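Long-range contact in benzoate transport porin BenP (Acinetobacter baumannii AB307-0294, PDB 5DL8), which forms an outer-membrane beta-barrel of the OprD porin family that probably lets small solutes such as benzoate cross the outer membrane: residues P100-K114 and E173-K185. Numbering follows the deposited sequence.
Sequences PFNKETQSQASDYLK and EKVSPRNEEDFKK
A type I beta turn, Pro177 to Glu180, packed against a strand of the OprD-family barrel shows how one lysine can gather the carbonyls of a loop. Lys114 reaches it with a chain bent only at its end (chi4 -71°), which brings NZ beside the turn, onto the carbonyls of Pro177 and Glu180. There NZ donates to Glu180 O at 2.8 Å, nearly in line with the C=O bond, and to Pro177 O at 2.7 Å from above the carbonyl plane. The turn's own Glu180 N reaches Pro177 O from the opposite face, so this oxygen is held from both sides. Weaker bonds run from NZ to Ser176 O and to Ser176 OG, whose hydroxyl in turn donates to Asp182 O.

Two residues earlier, Tyr112 turns the edge of its ring to the same turn and gives its hydroxyl proton to Arg178 O (OH to O 2.7 Å), a carbonyl lying at the ring edge. Pro100 CD covers one face of this ring, while Pro100 CG and CD rest on Asn179 O. Glu181 sends its carboxylate back along the strand, past Leu113 to Tyr112 CB, and OE2 accepts from Leu113 N (2.8 Å) on its anti side. A water bridges Phe101 N and Glu180 OE2.

Strand 107-123 pairs with strand 72-87 through Tyr112 and Lys114, bonded to Ala85 and Gln83. The turn follows directly on strand 165-176, and its Arg178 extends away to Asp143 and Thr97 O, tying together loops that lie between the barrel strands.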
loop_
_atom_site.group_PDB
_atom_site.type_symbol
_atom_site.label_atom_id
_atom_site.label_comp_id
_atom_site.label_asym_id
_atom_site.label_seq_id
_atom_site.Cartn_x
_atom_site.Cartn_y
_atom_site.Cartn_z
ATOM N N PRO A 100 -16.890 2.999 -5.061
ATOM C CA PRO A 100 -17.022 4.266 -5.771
ATOM C C PRO A 100 -18.149 5.101 -5.155
ATOM O O PRO A 100 -19.103 4.495 -4.510
ATOM C CB PRO A 100 -17.466 3.834 -7.191
ATOM C CG PRO A 100 -17.032 2.418 -7.316
ATOM C CD PRO A 100 -17.031 1.844 -5.939
ATOM N N PHE A 101 -18.109 6.382 -5.457
ATOM C CA PHE A 101 -19.106 7.280 -5.041
ATOM C C PHE A 101 -19.484 8.192 -6.186
ATOM O O PHE A 101 -18.640 8.806 -6.827
ATOM C CB PHE A 101 -18.615 8.085 -3.853
ATOM C CG PHE A 101 -19.619 9.131 -3.333
ATOM C CD1 PHE A 101 -20.767 8.711 -2.625
ATOM C CD2 PHE A 101 -19.353 10.534 -3.461
ATOM C CE1 PHE A 101 -21.665 9.662 -2.124
ATOM C CE2 PHE A 101 -20.261 11.483 -2.950
ATOM C CZ PHE A 101 -21.400 11.041 -2.270
ATOM N N ASN A 102 -20.740 8.253 -6.517
ATOM C CA ASN A 102 -21.112 9.205 -7.590
ATOM C C ASN A 102 -21.362 10.575 -6.894
ATOM O O ASN A 102 -22.350 10.760 -6.088
ATOM C CB ASN A 102 -22.312 8.646 -8.329
ATOM C CG ASN A 102 -22.773 9.532 -9.519
ATOM O OD1 ASN A 102 -22.360 10.638 -9.683
ATOM N ND2 ASN A 102 -23.704 9.011 -10.283
ATOM N N LYS A 103 -20.474 11.504 -7.163
ATOM C CA LYS A 103 -20.503 12.841 -6.552
ATOM C C LYS A 103 -21.586 13.781 -6.989
ATOM O O LYS A 103 -21.812 14.783 -6.328
ATOM C CB LYS A 103 -19.279 13.669 -6.896
ATOM C CG LYS A 103 -17.899 13.095 -6.711
ATOM C CD LYS A 103 -16.940 14.289 -7.078
ATOM C CE LYS A 103 -16.783 15.223 -5.878
ATOM N NZ LYS A 103 -15.908 14.422 -4.939
ATOM N N GLU A 104 -22.145 13.504 -8.150
ATOM C CA GLU A 104 -23.182 14.336 -8.771
ATOM C C GLU A 104 -24.516 14.016 -8.162
ATOM O O GLU A 104 -25.280 14.910 -7.748
ATOM C CB GLU A 104 -23.218 14.080 -10.286
ATOM C CG GLU A 104 -22.056 14.679 -11.045
ATOM C CD GLU A 104 -21.682 13.830 -12.260
ATOM O OE1 GLU A 104 -20.929 12.790 -12.096
ATOM O OE2 GLU A 104 -22.166 14.181 -13.349
ATOM N N THR A 105 -24.795 12.704 -8.149
ATOM C CA THR A 105 -26.014 12.175 -7.575
ATOM C C THR A 105 -25.840 12.027 -6.065
ATOM O O THR A 105 -26.811 11.965 -5.364
ATOM C CB THR A 105 -26.422 10.853 -8.177
ATOM O OG1 THR A 105 -25.416 9.908 -7.911
ATOM C CG2 THR A 105 -26.593 10.977 -9.681
ATOM N N GLN A 106 -24.616 12.021 -5.553
ATOM C CA GLN A 106 -24.414 11.787 -4.095
ATOM C C GLN A 106 -24.815 10.401 -3.604
ATOM O O GLN A 106 -25.543 10.288 -2.587
ATOM C CB GLN A 106 -25.208 12.808 -3.267
ATOM C CG GLN A 106 -24.864 14.248 -3.571
ATOM C CD GLN A 106 -24.036 14.773 -2.436
ATOM O OE1 GLN A 106 -22.796 14.532 -2.362
ATOM N NE2 GLN A 106 -24.719 15.472 -1.500
ATOM N N SER A 107 -24.499 9.406 -4.405
ATOM C CA SER A 107 -24.843 8.042 -4.172
ATOM C C SER A 107 -23.626 7.090 -4.155
ATOM O O SER A 107 -22.785 7.129 -5.007
ATOM C CB SER A 107 -25.952 7.580 -5.128
ATOM O OG SER A 107 -26.346 6.205 -4.925
ATOM N N GLN A 108 -23.533 6.264 -3.128
ATOM C CA GLN A 108 -22.512 5.190 -3.104
ATOM C C GLN A 108 -22.909 4.177 -4.126
ATOM O O GLN A 108 -24.086 3.907 -4.251
ATOM C CB GLN A 108 -22.520 4.504 -1.748
ATOM C CG GLN A 108 -22.181 5.411 -0.568
ATOM C CD GLN A 108 -21.923 4.619 0.673
ATOM O OE1 GLN A 108 -22.840 4.434 1.600
ATOM N NE2 GLN A 108 -20.681 4.053 0.710
ATOM N N ALA A 109 -21.965 3.633 -4.874
ATOM C CA ALA A 109 -22.303 2.645 -5.937
ATOM C C ALA A 109 -22.962 1.404 -5.309
ATOM O O ALA A 109 -22.617 1.000 -4.163
ATOM C CB ALA A 109 -21.010 2.154 -6.576
ATOM N N SER A 110 -23.850 0.770 -6.041
ATOM C CA SER A 110 -24.479 -0.435 -5.452
ATOM C C SER A 110 -23.633 -1.676 -5.696
ATOM O O SER A 110 -23.772 -2.646 -4.990
ATOM C CB SER A 110 -25.967 -0.552 -5.872
ATOM O OG SER A 110 -25.963 -0.606 -7.230
ATOM N N ASP A 111 -22.697 -1.595 -6.648
ATOM C CA ASP A 111 -21.734 -2.683 -6.993
ATOM C C ASP A 111 -20.568 -2.106 -7.874
ATOM O O ASP A 111 -20.672 -0.995 -8.377
ATOM C CB ASP A 111 -22.456 -3.895 -7.615
ATOM C CG ASP A 111 -22.920 -3.698 -9.038
ATOM O OD1 ASP A 111 -23.005 -2.604 -9.527
ATOM O OD2 ASP A 111 -23.166 -4.646 -9.770
ATOM N N TYR A 112 -19.433 -2.780 -7.971
ATOM C CA TYR A 112 -18.413 -2.353 -8.938
ATOM C C TYR A 112 -17.558 -3.552 -9.308
ATOM O O TYR A 112 -17.458 -4.502 -8.534
ATOM C CB TYR A 112 -17.564 -1.171 -8.456
ATOM C CG TYR A 112 -16.493 -1.392 -7.404
ATOM C CD1 TYR A 112 -16.812 -1.956 -6.182
ATOM C CD2 TYR A 112 -15.176 -0.809 -7.563
ATOM C CE1 TYR A 112 -15.931 -2.050 -5.164
ATOM C CE2 TYR A 112 -14.200 -0.965 -6.539
ATOM C CZ TYR A 112 -14.582 -1.560 -5.332
ATOM O OH TYR A 112 -13.658 -1.709 -4.299
ATOM N N LEU A 113 -17.057 -3.476 -10.546
ATOM C CA LEU A 113 -16.329 -4.492 -11.223
ATOM C C LEU A 113 -15.036 -3.926 -11.713
ATOM O O LEU A 113 -15.096 -2.885 -12.453
ATOM C CB LEU A 113 -17.089 -4.910 -12.487
ATOM C CG LEU A 113 -16.411 -5.961 -13.367
ATOM C CD1 LEU A 113 -16.348 -7.326 -12.726
ATOM C CD2 LEU A 113 -17.218 -6.045 -14.665
ATOM N N LYS A 114 -13.927 -4.602 -11.365
ATOM C CA LYS A 114 -12.569 -4.346 -11.994
ATOM C C LYS A 114 -12.159 -5.578 -12.836
ATOM O O LYS A 114 -12.582 -6.691 -12.519
ATOM C CB LYS A 114 -11.557 -4.171 -10.929
ATOM C CG LYS A 114 -11.703 -3.001 -9.996
ATOM C CD LYS A 114 -10.745 -3.173 -8.851
ATOM C CE LYS A 114 -10.578 -1.899 -8.060
ATOM N NZ LYS A 114 -9.795 -0.867 -8.870
ATOM N N GLU A 173 1.059 4.629 -16.959
ATOM C CA GLU A 173 0.193 5.643 -17.491
ATOM C C GLU A 173 -1.057 5.871 -16.710
ATOM O O GLU A 173 -1.585 6.966 -16.749
ATOM C CB GLU A 173 -0.081 5.356 -18.974
ATOM C CG GLU A 173 1.220 5.659 -19.802
ATOM C CD GLU A 173 1.156 5.637 -21.360
ATOM O OE1 GLU A 173 0.120 5.249 -21.898
ATOM O OE2 GLU A 173 2.194 6.024 -22.051
ATOM N N LYS A 174 -1.573 4.824 -16.041
ATOM C CA LYS A 174 -2.851 4.845 -15.438
ATOM C C LYS A 174 -2.867 4.039 -14.142
ATOM O O LYS A 174 -2.094 3.114 -13.968
ATOM C CB LYS A 174 -3.914 4.261 -16.385
ATOM C CG LYS A 174 -4.054 4.769 -17.836
ATOM C CD LYS A 174 -4.956 5.952 -17.918
ATOM C CE LYS A 174 -5.650 6.107 -19.264
ATOM N NZ LYS A 174 -4.693 6.121 -20.378
ATOM N N VAL A 175 -3.809 4.411 -13.289
ATOM C CA VAL A 175 -4.054 3.775 -12.001
ATOM C C VAL A 175 -5.555 3.455 -11.925
ATOM O O VAL A 175 -6.414 4.236 -12.402
ATOM C CB VAL A 175 -3.632 4.660 -10.767
ATOM C CG1 VAL A 175 -4.288 6.040 -10.803
ATOM C CG2 VAL A 175 -4.050 3.975 -9.468
ATOM N N SER A 176 -5.891 2.322 -11.353
ATOM C CA SER A 176 -7.339 2.028 -11.007
ATOM C C SER A 176 -7.432 1.934 -9.541
ATOM O O SER A 176 -7.071 0.896 -8.958
ATOM C CB SER A 176 -7.775 0.689 -11.558
ATOM O OG SER A 176 -9.204 0.537 -11.466
ATOM N N PRO A 177 -7.797 3.013 -8.898
ATOM C CA PRO A 177 -7.843 2.987 -7.412
ATOM C C PRO A 177 -8.742 1.892 -6.754
ATOM O O PRO A 177 -9.623 1.355 -7.405
ATOM C CB PRO A 177 -8.349 4.425 -7.053
ATOM C CG PRO A 177 -7.872 5.245 -8.164
ATOM C CD PRO A 177 -8.083 4.365 -9.396
ATOM N N ARG A 178 -8.470 1.578 -5.485
ATOM C CA ARG A 178 -9.158 0.531 -4.765
ATOM C C ARG A 178 -10.752 0.691 -4.842
ATOM O O ARG A 178 -11.431 -0.276 -4.943
ATOM C CB ARG A 178 -8.685 0.485 -3.317
ATOM C CG ARG A 178 -9.211 1.616 -2.475
ATOM C CD ARG A 178 -8.483 1.750 -1.186
ATOM N NE ARG A 178 -9.055 2.808 -0.319
ATOM C CZ ARG A 178 -8.387 3.393 0.717
ATOM N NH1 ARG A 178 -7.043 3.067 0.938
ATOM N NH2 ARG A 178 -9.007 4.332 1.501
ATOM N N ASN A 179 -11.256 1.930 -4.922
ATOM C CA ASN A 179 -12.666 2.227 -4.882
ATOM C C ASN A 179 -13.180 2.626 -6.216
ATOM O O ASN A 179 -14.211 3.349 -6.246
ATOM C CB ASN A 179 -12.982 3.332 -3.812
ATOM C CG ASN A 179 -12.342 4.710 -4.125
ATOM O OD1 ASN A 179 -11.216 4.803 -4.519
ATOM N ND2 ASN A 179 -13.049 5.769 -3.846
ATOM N N GLU A 180 -12.528 2.214 -7.333
ATOM C CA GLU A 180 -12.998 2.630 -8.648
ATOM C C GLU A 180 -12.904 1.480 -9.602
ATOM O O GLU A 180 -12.121 0.586 -9.395
ATOM C CB GLU A 180 -12.182 3.828 -9.295
ATOM C CG GLU A 180 -11.991 5.065 -8.466
ATOM C CD GLU A 180 -13.241 5.912 -8.297
ATOM O OE1 GLU A 180 -14.311 5.609 -8.930
ATOM O OE2 GLU A 180 -13.185 6.909 -7.508
ATOM N N GLU A 181 -13.614 1.613 -10.709
ATOM C CA GLU A 181 -13.690 0.577 -11.749
ATOM C C GLU A 181 -12.731 0.724 -12.864
ATOM O O GLU A 181 -12.391 -0.237 -13.468
ATOM C CB GLU A 181 -15.081 0.599 -12.491
ATOM C CG GLU A 181 -16.262 0.253 -11.559
ATOM C CD GLU A 181 -17.543 -0.226 -12.298
ATOM O OE1 GLU A 181 -18.006 0.410 -13.199
ATOM O OE2 GLU A 181 -18.091 -1.251 -11.959
ATOM N N ASP A 182 -12.416 1.941 -13.228
ATOM C CA ASP A 182 -11.696 2.218 -14.458
ATOM C C ASP A 182 -10.247 2.614 -14.132
ATOM O O ASP A 182 -9.931 2.938 -13.020
ATOM C CB ASP A 182 -12.407 3.363 -15.197
ATOM C CG ASP A 182 -13.662 2.880 -15.918
ATOM O OD1 ASP A 182 -13.937 1.633 -15.872
ATOM O OD2 ASP A 182 -14.369 3.720 -16.558
ATOM N N PHE A 183 -9.430 2.571 -15.153
ATOM C CA PHE A 183 -8.018 2.989 -15.151
ATOM C C PHE A 183 -8.093 4.426 -15.567
ATOM O O PHE A 183 -8.682 4.722 -16.591
ATOM C CB PHE A 183 -7.146 2.151 -16.120
ATOM C CG PHE A 183 -6.790 0.832 -15.544
ATOM C CD1 PHE A 183 -5.715 0.716 -14.644
ATOM C CD2 PHE A 183 -7.609 -0.295 -15.801
ATOM C CE1 PHE A 183 -5.399 -0.506 -14.080
ATOM C CE2 PHE A 183 -7.355 -1.517 -15.181
ATOM C CZ PHE A 183 -6.218 -1.631 -14.326
ATOM N N LYS A 184 -7.482 5.287 -14.758
ATOM C CA LYS A 184 -7.430 6.747 -15.048
ATOM C C LYS A 184 -5.997 7.272 -14.804
ATOM O O LYS A 184 -5.167 6.631 -14.075
ATOM C CB LYS A 184 -8.430 7.475 -14.088
ATOM C CG LYS A 184 -7.873 7.423 -12.634
ATOM C CD LYS A 184 -8.820 7.649 -11.456
ATOM C CE LYS A 184 -9.483 8.957 -11.604
ATOM N NZ LYS A 184 -10.601 8.898 -10.658
ATOM N N LYS A 185 -5.756 8.472 -15.322
ATOM C CA LYS A 185 -4.505 9.175 -15.052
ATOM C C LYS A 185 -4.310 9.477 -13.588
ATOM O O LYS A 185 -5.300 9.774 -12.878
ATOM C CB LYS A 185 -4.441 10.498 -15.809
ATOM C CG LYS A 185 -4.222 10.246 -17.280
ATOM C CD LYS A 185 -4.350 11.500 -18.169
ATOM C CE LYS A 185 -3.936 11.143 -19.586
ATOM N NZ LYS A 185 -3.993 12.433 -20.286
HETATM O O HOH W 1 -15.616 7.421 -6.389
#